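Local structure of RNA-dependent RNA Polymerase (Bombyx mori cytoplasmic polyhedrosis virus, 6TZ0) at residues N540-I546 / I682-G688; R791-S795 / I913-I917; L1161-P1165 / R1197-V1201. The protein catalyses RNA-templated RNA synthesis, making plus strands from the viral double-stranded genome by fully conservative transcription and probably also the complementary minus strands. All coordinates share one frame; numbering follows the deposited sequence.

Contact 1 (N540-I546 / I682-G688); sequences NVLLSSI and IMEIFQG
On the face of the sheet that carries Val-541, Leu-543 and Ile-685, the isoleucine meets two side chains of the other strand: Leu-543, its direct partner, and Val-541 on the diagonal. Val-541 reaches it with CG2, 3.7 Å from Ile-685 CG2, the two side chains crossing at a slant; CG2 lies there because it stands anti to the valine's backbone N. Leu-543 instead runs alongside Ile-685, pointing the same way, with CD2 4.1 Å from Ile-685 CG1. The other face mixes Leu-542 and Phe-686 with Ser-544 and the buried Glu-684. With chi1 at -58°, the Phe-686 ring turns an edge to the neighbouring strand, where Ser-544 CB sits near the ring plane, 4.1 Å from Phe-686 CE2. His-696 meets the same ring from helix 690-705, which packs on this face. At the far end Ile-546 lies beside Ile-682, its CG2 3.7 Å from Ile-682 CB.

The strands are antiparallel, their axes at 164°. Leu-542 and Phe-686 form a hydrogen-bonded pair whose two bonds are nearly straight, with Leu-542 N 2.7 Å from Phe-686 O; Ser-544 and Glu-684 form the next. Gly-688 N extends the ladder to Asn-540 O.

This is the central strand pair of the polymerase palm, running into the magnesium-binding residues Asp-547, Asp-680 and Asp-681. Backbone bonds fix the strands' register, and with it the placing of Asp-547 against the other two aspartates.

Contact 2 (R791-S795 / I913-I917); sequences RFTLS and ILDLI
Phe-792 and Leu-794, on the same side of strand 791-795, pack against the turn formed by residues 913-917, and no hydrogen bond joins the two segments. The aromatic contact is a CH-pi interaction: Leu-914 CD1 stands over one face of the Phe-792 ring, 4.2 Å from its centroid and 15° off the normal. At the rim, Ile-917 CG2 approaches near the ring plane, 4.1 Å from Phe-792 CE1. The ring reaches the turn because CG is anti to the backbone N (chi1 -164°).

Strand 791-795 is an outermost strand of a small antiparallel sheet, bonded to strand 827-831, while the turn links helix 902-911 to strand 919-921. The turn is a short 3-10 segment followed by an inverse gamma turn centred on Leu-916.

Aliphatic packing comes from Leu-794 through both methyls. CD1 lies 3.7 Å from Leu-916 CB, and CD2 lies 3.9 Å from both Ile-913 CG2 and Leu-916 CD1, the Leu-794 and Ile-913 side chains crossing at about a right angle.

Carbonyl oxygens also line the contact. Ile-913 O is 3.5 Å from Phe-792 CE2, and Leu-916 O is near both Phe-792 CZ and Leu-794 CD1. Ile-913 O is also bonded within the turn by Leu-916 N. Next to Phe-792 along the strand, Arg-791 belongs to an ATP-binding site.

Contact 3 (L1161-P1165 / R1197-V1201); sequences LVRIP and RLGMV
A beta-alpha-beta unit brings these two strands together: 1162-1163 leads through helix 1174-1188 to 1196-1202, which runs parallel beside it. Leu-1198 turns both its N-H and its C=O to the first segment, for its N bonds to Leu-1161 O and its O takes the N-H of Arg-1163, with Arg-1163 N 2.8 Å from Leu-1198 O. Met-1200 N then bonds to Arg-1163 O at 3.3 Å, 32° out of the carbonyl plane.

On the face turned to helix 1174-1188, Val-1162 splits its methyls: CG2 is 3.8 Å from Leu-1198 CB, while CG1 is 4.0 Å from Met-1200 CB. Met-1200 runs alongside Ile-1164 and bends at chi3 (76°), which brings CE to 3.8 Å from Ile-1164 CG2. Tyr-1178 of the helix touches both residues.

Arg-1163 and Arg-1197 lie across the sheet from that apolar layer. Arg-1163 CD rests over one face of the Arg-1197 guanidinium, toward its rim, and the two guanidinium planes are 61° apart. Although Arg-1163 NE comes within 4.2 Å of Arg-1197 NH2, Glu-1027 of the neighbouring strand makes a salt bridge to the NE of each. One carboxylate shared by two arginines would offset their like charges, tying both strands of the unit to strand 1022-1027.

The three contacts follow one another along the chain, each closing before the next opens, and each involves a different sheet. Contact 1 joins the two middle strands of the four-stranded antiparallel sheet in the central polymerase domain. Contact 2 sets the edge of another sheet against a turn of the C-terminal family region, and contact 3 lies wholly within that region. The centres of contact 1 and contact 2 are about 56 Å apart, those of contact 1 and contact 3 about 48 Å, and those of contact 2 and contact 3 about 46 Å; none touch. Contacts 1 and 2 fall on opposite sides of the chain's centre, so the sheet of the metal-binding aspartates and the strand bearing the ATP-binding Arg-791 lie far apart, each with its own local packing.

Contact 1 (N540-I546 / I682-G688)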
loop_
_atom_site.group_PDB
_atom_site.type_symbol
_atom_site.label_atom_id
_atom_site.label_comp_id
_atom_site.label_asym_id
_atom_site.label_seq_id
_atom_site.Cartn_x
_atom_site.Cartn_y
_atom_site.Cartn_z
ATOM N N ASN A 540 32.153 -11.269 -19.235
ATOM C CA ASN A 540 31.274 -12.293 -19.815
ATOM C C ASN A 540 29.942 -12.373 -19.076
ATOM O O ASN A 540 29.433 -13.451 -18.777
ATOM C CB ASN A 540 31.953 -13.662 -19.869
ATOM C CG ASN A 540 33.022 -13.736 -20.930
ATOM O OD1 ASN A 540 32.848 -13.235 -22.035
ATOM N ND2 ASN A 540 34.136 -14.369 -20.600
ATOM N N VAL A 541 29.365 -11.213 -18.797
ATOM C CA VAL A 541 28.147 -11.117 -18.007
ATOM C C VAL A 541 27.070 -10.436 -18.847
ATOM O O VAL A 541 27.350 -9.503 -19.607
ATOM C CB VAL A 541 28.418 -10.393 -16.664
ATOM C CG1 VAL A 541 28.876 -8.953 -16.852
ATOM C CG2 VAL A 541 27.228 -10.461 -15.758
ATOM N N LEU A 542 25.853 -10.963 -18.775
ATOM C CA LEU A 542 24.704 -10.401 -19.470
ATOM C C LEU A 542 23.704 -9.903 -18.439
ATOM O O LEU A 542 23.202 -10.686 -17.627
ATOM C CB LEU A 542 24.048 -11.425 -20.387
ATOM C CG LEU A 542 22.852 -10.850 -21.141
ATOM C CD1 LEU A 542 23.300 -9.734 -22.052
ATOM C CD2 LEU A 542 22.129 -11.910 -21.928
ATOM N N LEU A 543 23.416 -8.614 -18.480
ATOM C CA LEU A 543 22.531 -7.976 -17.524
ATOM C C LEU A 543 21.129 -7.914 -18.111
ATOM O O LEU A 543 20.964 -7.730 -19.319
ATOM C CB LEU A 543 23.048 -6.577 -17.199
ATOM C CG LEU A 543 24.469 -6.599 -16.632
ATOM C CD1 LEU A 543 25.036 -5.214 -16.503
ATOM C CD2 LEU A 543 24.519 -7.299 -15.292
ATOM N N SER A 544 20.119 -8.088 -17.263
ATOM C CA SER A 544 18.734 -8.099 -17.729
ATOM C C SER A 544 17.852 -7.379 -16.721
ATOM O O SER A 544 17.570 -7.913 -15.646
ATOM C CB SER A 544 18.239 -9.524 -17.959
ATOM O OG SER A 544 16.896 -9.532 -18.404
ATOM N N SER A 545 17.416 -6.172 -17.072
ATOM C CA SER A 545 16.414 -5.445 -16.297
ATOM C C SER A 545 15.049 -5.628 -16.953
ATOM O O SER A 545 14.455 -4.699 -17.488
ATOM C CB SER A 545 16.781 -3.970 -16.195
ATOM O OG SER A 545 18.017 -3.792 -15.541
ATOM N N ILE A 546 14.568 -6.871 -16.912
ATOM C CA ILE A 546 13.313 -7.226 -17.565
ATOM C C ILE A 546 12.147 -6.536 -16.861
ATOM O O ILE A 546 12.073 -6.497 -15.626
ATOM C CB ILE A 546 13.160 -8.758 -17.618
ATOM C CG1 ILE A 546 11.861 -9.179 -18.306
ATOM C CG2 ILE A 546 13.352 -9.407 -16.261
ATOM C CD1 ILE A 546 11.844 -8.878 -19.760
ATOM N N ILE A 682 12.140 -7.104 -11.658
ATOM C CA ILE A 682 13.000 -8.275 -11.731
ATOM C C ILE A 682 14.362 -7.796 -12.213
ATOM O O ILE A 682 14.445 -6.928 -13.086
ATOM C CB ILE A 682 12.432 -9.358 -12.675
ATOM C CG1 ILE A 682 10.977 -9.684 -12.361
ATOM C CG2 ILE A 682 13.230 -10.647 -12.593
ATOM C CD1 ILE A 682 9.982 -9.008 -13.286
ATOM N N MET A 683 15.426 -8.339 -11.630
ATOM C CA MET A 683 16.791 -8.032 -12.052
ATOM C C MET A 683 17.555 -9.339 -12.227
ATOM O O MET A 683 17.980 -9.939 -11.243
ATOM C CB MET A 683 17.480 -7.136 -11.039
ATOM C CG MET A 683 18.861 -6.731 -11.452
ATOM S SD MET A 683 19.686 -5.710 -10.235
ATOM C CE MET A 683 20.102 -6.929 -9.005
ATOM N N GLU A 684 17.756 -9.763 -13.466
ATOM C CA GLU A 684 18.427 -11.019 -13.768
ATOM C C GLU A 684 19.856 -10.765 -14.221
ATOM O O GLU A 684 20.114 -9.871 -15.028
ATOM C CB GLU A 684 17.672 -11.781 -14.853
ATOM C CG GLU A 684 16.308 -12.242 -14.420
ATOM C CD GLU A 684 15.537 -12.874 -15.547
ATOM O OE1 GLU A 684 15.999 -12.793 -16.701
ATOM O OE2 GLU A 684 14.469 -13.460 -15.285
ATOM N N ILE A 685 20.783 -11.562 -13.702
ATOM C CA ILE A 685 22.190 -11.491 -14.077
ATOM C C ILE A 685 22.624 -12.871 -14.549
ATOM O O ILE A 685 22.571 -13.841 -13.784
ATOM C CB ILE A 685 23.067 -11.005 -12.915
ATOM C CG1 ILE A 685 22.673 -9.589 -12.505
ATOM C CG2 ILE A 685 24.510 -10.992 -13.322
ATOM C CD1 ILE A 685 23.260 -9.152 -11.203
ATOM N N PHE A 686 23.053 -12.959 -15.804
ATOM C CA PHE A 686 23.527 -14.194 -16.413
ATOM C C PHE A 686 25.019 -14.071 -16.680
ATOM O O PHE A 686 25.501 -12.989 -17.013
ATOM C CB PHE A 686 22.801 -14.462 -17.731
ATOM C CG PHE A 686 21.319 -14.557 -17.601
ATOM C CD1 PHE A 686 20.717 -15.725 -17.167
ATOM C CD2 PHE A 686 20.521 -13.477 -17.918
ATOM C CE1 PHE A 686 19.348 -15.807 -17.048
ATOM C CE2 PHE A 686 19.152 -13.555 -17.807
ATOM C CZ PHE A 686 18.569 -14.725 -17.373
ATOM N N GLN A 687 25.755 -15.170 -16.555
ATOM C CA GLN A 687 27.183 -15.154 -16.854
ATOM C C GLN A 687 27.570 -16.388 -17.650
ATOM O O GLN A 687 27.268 -17.512 -17.244
ATOM C CB GLN A 687 28.024 -15.073 -15.577
ATOM C CG GLN A 687 29.504 -14.864 -15.836
ATOM C CD GLN A 687 30.311 -14.667 -14.576
ATOM O OE1 GLN A 687 29.804 -14.823 -13.471
ATOM N NE2 GLN A 687 31.570 -14.286 -14.736
ATOM N N GLY A 688 28.263 -16.175 -18.766
ATOM C CA GLY A 688 28.735 -17.262 -19.599
ATOM C C GLY A 688 29.064 -16.806 -21.002
ATOM O O GLY A 688 29.641 -15.733 -21.184
#

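Contact 2 (R791-S795 / I913-I917)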
loop_
_atom_site.group_PDB
_atom_site.type_symbol
_atom_site.label_atom_id
_atom_site.label_comp_id
_atom_site.label_asym_id
_atom_site.label_seq_id
_atom_site.Cartn_x
_atom_site.Cartn_y
_atom_site.Cartn_z
ATOM N N ARG A 791 8.109 34.335 6.033
ATOM C CA ARG A 791 6.964 35.098 6.546
ATOM C C ARG A 791 6.118 34.438 7.632
ATOM O O ARG A 791 5.673 33.304 7.487
ATOM C CB ARG A 791 6.040 35.490 5.395
ATOM C CG ARG A 791 6.642 36.468 4.409
ATOM C CD ARG A 791 5.537 37.153 3.630
ATOM N NE ARG A 791 4.522 37.688 4.530
ATOM C CZ ARG A 791 3.571 38.537 4.162
ATOM N NH1 ARG A 791 2.693 38.974 5.051
ATOM N NH2 ARG A 791 3.502 38.954 2.906
ATOM N N PHE A 792 5.920 35.164 8.729
ATOM C CA PHE A 792 5.104 34.690 9.840
ATOM C C PHE A 792 4.102 35.752 10.320
ATOM O O PHE A 792 4.500 36.866 10.651
ATOM C CB PHE A 792 6.022 34.277 10.990
ATOM C CG PHE A 792 5.359 33.422 12.029
ATOM C CD1 PHE A 792 4.967 32.128 11.733
ATOM C CD2 PHE A 792 5.152 33.902 13.310
ATOM C CE1 PHE A 792 4.363 31.337 12.689
ATOM C CE2 PHE A 792 4.550 33.114 14.271
ATOM C CZ PHE A 792 4.155 31.830 13.960
ATOM N N THR A 793 2.816 35.407 10.375
ATOM C CA THR A 793 1.796 36.318 10.872
ATOM C C THR A 793 1.187 35.733 12.132
ATOM O O THR A 793 0.900 34.533 12.189
ATOM C CB THR A 793 0.708 36.560 9.828
ATOM O OG1 THR A 793 0.067 35.319 9.511
ATOM C CG2 THR A 793 1.308 37.154 8.568
ATOM N N LEU A 794 0.996 36.572 13.140
ATOM C CA LEU A 794 0.477 36.111 14.414
ATOM C C LEU A 794 -0.504 37.132 14.966
ATOM O O LEU A 794 -0.230 38.335 14.956
ATOM C CB LEU A 794 1.616 35.860 15.408
ATOM C CG LEU A 794 1.208 35.259 16.749
ATOM C CD1 LEU A 794 0.501 33.938 16.533
ATOM C CD2 LEU A 794 2.429 35.068 17.630
ATOM N N SER A 795 -1.648 36.643 15.436
ATOM C CA SER A 795 -2.665 37.504 16.020
ATOM C C SER A 795 -2.203 37.991 17.383
ATOM O O SER A 795 -1.726 37.206 18.203
ATOM C CB SER A 795 -3.996 36.763 16.129
ATOM O OG SER A 795 -3.889 35.634 16.975
ATOM N N ILE A 913 7.712 31.565 19.675
ATOM C CA ILE A 913 6.703 32.342 18.966
ATOM C C ILE A 913 6.253 31.615 17.702
ATOM O O ILE A 913 5.065 31.632 17.353
ATOM C CB ILE A 913 7.251 33.754 18.682
ATOM C CG1 ILE A 913 7.499 34.478 20.003
ATOM C CG2 ILE A 913 6.293 34.577 17.835
ATOM C CD1 ILE A 913 8.238 35.781 19.858
ATOM N N LEU A 914 7.164 30.900 17.044
ATOM C CA LEU A 914 6.841 30.142 15.838
ATOM C C LEU A 914 6.108 28.835 16.107
ATOM O O LEU A 914 5.916 28.057 15.168
ATOM C CB LEU A 914 8.111 29.866 15.036
ATOM C CG LEU A 914 8.433 30.838 13.900
ATOM C CD1 LEU A 914 8.654 32.257 14.371
ATOM C CD2 LEU A 914 9.665 30.340 13.173
ATOM N N ASP A 915 5.695 28.572 17.345
ATOM C CA ASP A 915 4.806 27.452 17.612
ATOM C C ASP A 915 3.347 27.880 17.568
ATOM O O ASP A 915 2.468 27.048 17.322
ATOM C CB ASP A 915 5.121 26.843 18.975
ATOM C CG ASP A 915 6.497 26.228 19.030
ATOM O OD1 ASP A 915 7.004 25.813 17.968
ATOM O OD2 ASP A 915 7.072 26.153 20.134
ATOM N N LEU A 916 3.078 29.161 17.803
ATOM C CA LEU A 916 1.718 29.683 17.904
ATOM C C LEU A 916 1.126 29.752 16.505
ATOM O O LEU A 916 1.201 30.769 15.817
ATOM C CB LEU A 916 1.716 31.045 18.585
ATOM C CG LEU A 916 2.191 31.057 20.038
ATOM C CD1 LEU A 916 2.275 32.479 20.557
ATOM C CD2 LEU A 916 1.280 30.215 20.913
ATOM N N ILE A 917 0.536 28.638 16.079
ATOM C CA ILE A 917 -0.076 28.509 14.767
ATOM C C ILE A 917 -1.521 28.068 14.952
ATOM O O ILE A 917 -1.970 27.779 16.062
ATOM C CB ILE A 917 0.677 27.509 13.868
ATOM C CG1 ILE A 917 0.694 26.128 14.531
ATOM C CG2 ILE A 917 2.084 27.994 13.588
ATOM C CD1 ILE A 917 1.185 25.023 13.636
#

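Contact 3 (L1161-P1165 / R1197-V1201)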
loop_
_atom_site.group_PDB
_atom_site.type_symbol
_atom_site.label_atom_id
_atom_site.label_comp_id
_atom_site.label_asym_id
_atom_site.label_seq_id
_atom_site.Cartn_x
_atom_site.Cartn_y
_atom_site.Cartn_z
ATOM N N LEU A 1161 44.529 11.605 9.654
ATOM C CA LEU A 1161 44.651 12.887 8.979
ATOM C C LEU A 1161 45.039 14.033 9.899
ATOM O O LEU A 1161 45.502 15.065 9.405
ATOM C CB LEU A 1161 43.326 13.235 8.294
ATOM C CG LEU A 1161 42.928 12.355 7.117
ATOM C CD1 LEU A 1161 41.512 12.657 6.700
ATOM C CD2 LEU A 1161 43.874 12.611 5.970
ATOM N N VAL A 1162 44.852 13.888 11.209
ATOM C CA VAL A 1162 45.015 14.975 12.166
ATOM C C VAL A 1162 45.999 14.533 13.240
ATOM O O VAL A 1162 45.838 13.458 13.830
ATOM C CB VAL A 1162 43.665 15.382 12.790
ATOM C CG1 VAL A 1162 43.858 16.428 13.871
ATOM C CG2 VAL A 1162 42.726 15.910 11.723
ATOM N N ARG A 1163 47.011 15.359 13.494
ATOM C CA ARG A 1163 47.987 15.091 14.540
ATOM C C ARG A 1163 47.501 15.694 15.849
ATOM O O ARG A 1163 47.423 16.919 15.984
ATOM C CB ARG A 1163 49.355 15.653 14.160
ATOM C CG ARG A 1163 50.432 15.335 15.170
ATOM C CD ARG A 1163 51.815 15.755 14.697
ATOM N NE ARG A 1163 51.996 17.201 14.604
ATOM C CZ ARG A 1163 52.355 17.976 15.623
ATOM N NH1 ARG A 1163 52.563 17.448 16.819
ATOM N NH2 ARG A 1163 52.507 19.281 15.442
ATOM N N ILE A 1164 47.174 14.840 16.805
ATOM C CA ILE A 1164 46.704 15.251 18.125
ATOM C C ILE A 1164 47.829 14.999 19.118
ATOM O O ILE A 1164 48.321 13.869 19.199
ATOM C CB ILE A 1164 45.435 14.488 18.538
ATOM C CG1 ILE A 1164 44.304 14.785 17.561
ATOM C CG2 ILE A 1164 45.025 14.860 19.945
ATOM C CD1 ILE A 1164 43.149 13.843 17.681
ATOM N N PRO A 1165 48.278 16.011 19.860
ATOM C CA PRO A 1165 49.347 15.808 20.849
ATOM C C PRO A 1165 48.884 14.930 21.996
ATOM O O PRO A 1165 47.739 15.048 22.457
ATOM C CB PRO A 1165 49.652 17.233 21.329
ATOM C CG PRO A 1165 49.209 18.098 20.215
ATOM C CD PRO A 1165 47.994 17.437 19.653
ATOM N N ARG A 1197 48.086 18.069 6.226
ATOM C CA ARG A 1197 47.795 17.437 7.504
ATOM C C ARG A 1197 47.417 18.494 8.532
ATOM O O ARG A 1197 48.001 19.579 8.570
ATOM C CB ARG A 1197 49.000 16.625 7.982
ATOM C CG ARG A 1197 48.732 15.786 9.219
ATOM C CD ARG A 1197 49.896 14.903 9.605
ATOM N NE ARG A 1197 51.041 15.657 10.096
ATOM C CZ ARG A 1197 52.218 15.112 10.378
ATOM N NH1 ARG A 1197 52.399 13.810 10.223
ATOM N NH2 ARG A 1197 53.210 15.866 10.825
ATOM N N LEU A 1198 46.435 18.178 9.366
ATOM C CA LEU A 1198 45.955 19.103 10.377
ATOM C C LEU A 1198 46.575 18.808 11.735
ATOM O O LEU A 1198 46.997 17.688 12.027
ATOM C CB LEU A 1198 44.432 19.046 10.481
ATOM C CG LEU A 1198 43.694 19.510 9.231
ATOM C CD1 LEU A 1198 42.200 19.322 9.391
ATOM C CD2 LEU A 1198 44.029 20.952 8.934
ATOM N N GLY A 1199 46.627 19.844 12.567
ATOM C CA GLY A 1199 47.050 19.719 13.946
ATOM C C GLY A 1199 46.031 20.349 14.871
ATOM O O GLY A 1199 45.673 21.514 14.696
ATOM N N MET A 1200 45.550 19.595 15.852
ATOM C CA MET A 1200 44.427 20.028 16.670
ATOM C C MET A 1200 44.922 20.730 17.928
ATOM O O MET A 1200 45.814 20.228 18.616
ATOM C CB MET A 1200 43.549 18.834 17.045
ATOM C CG MET A 1200 42.248 19.213 17.731
ATOM S SD MET A 1200 41.195 17.798 18.085
ATOM C CE MET A 1200 42.045 17.111 19.491
ATOM N N VAL A 1201 44.339 21.888 18.220
ATOM C CA VAL A 1201 44.590 22.611 19.459
ATOM C C VAL A 1201 43.296 22.650 20.260
ATOM O O VAL A 1201 42.202 22.718 19.690
ATOM C CB VAL A 1201 45.142 24.030 19.197
ATOM C CG1 VAL A 1201 46.519 23.941 18.586
ATOM C CG2 VAL A 1201 44.242 24.797 18.258
#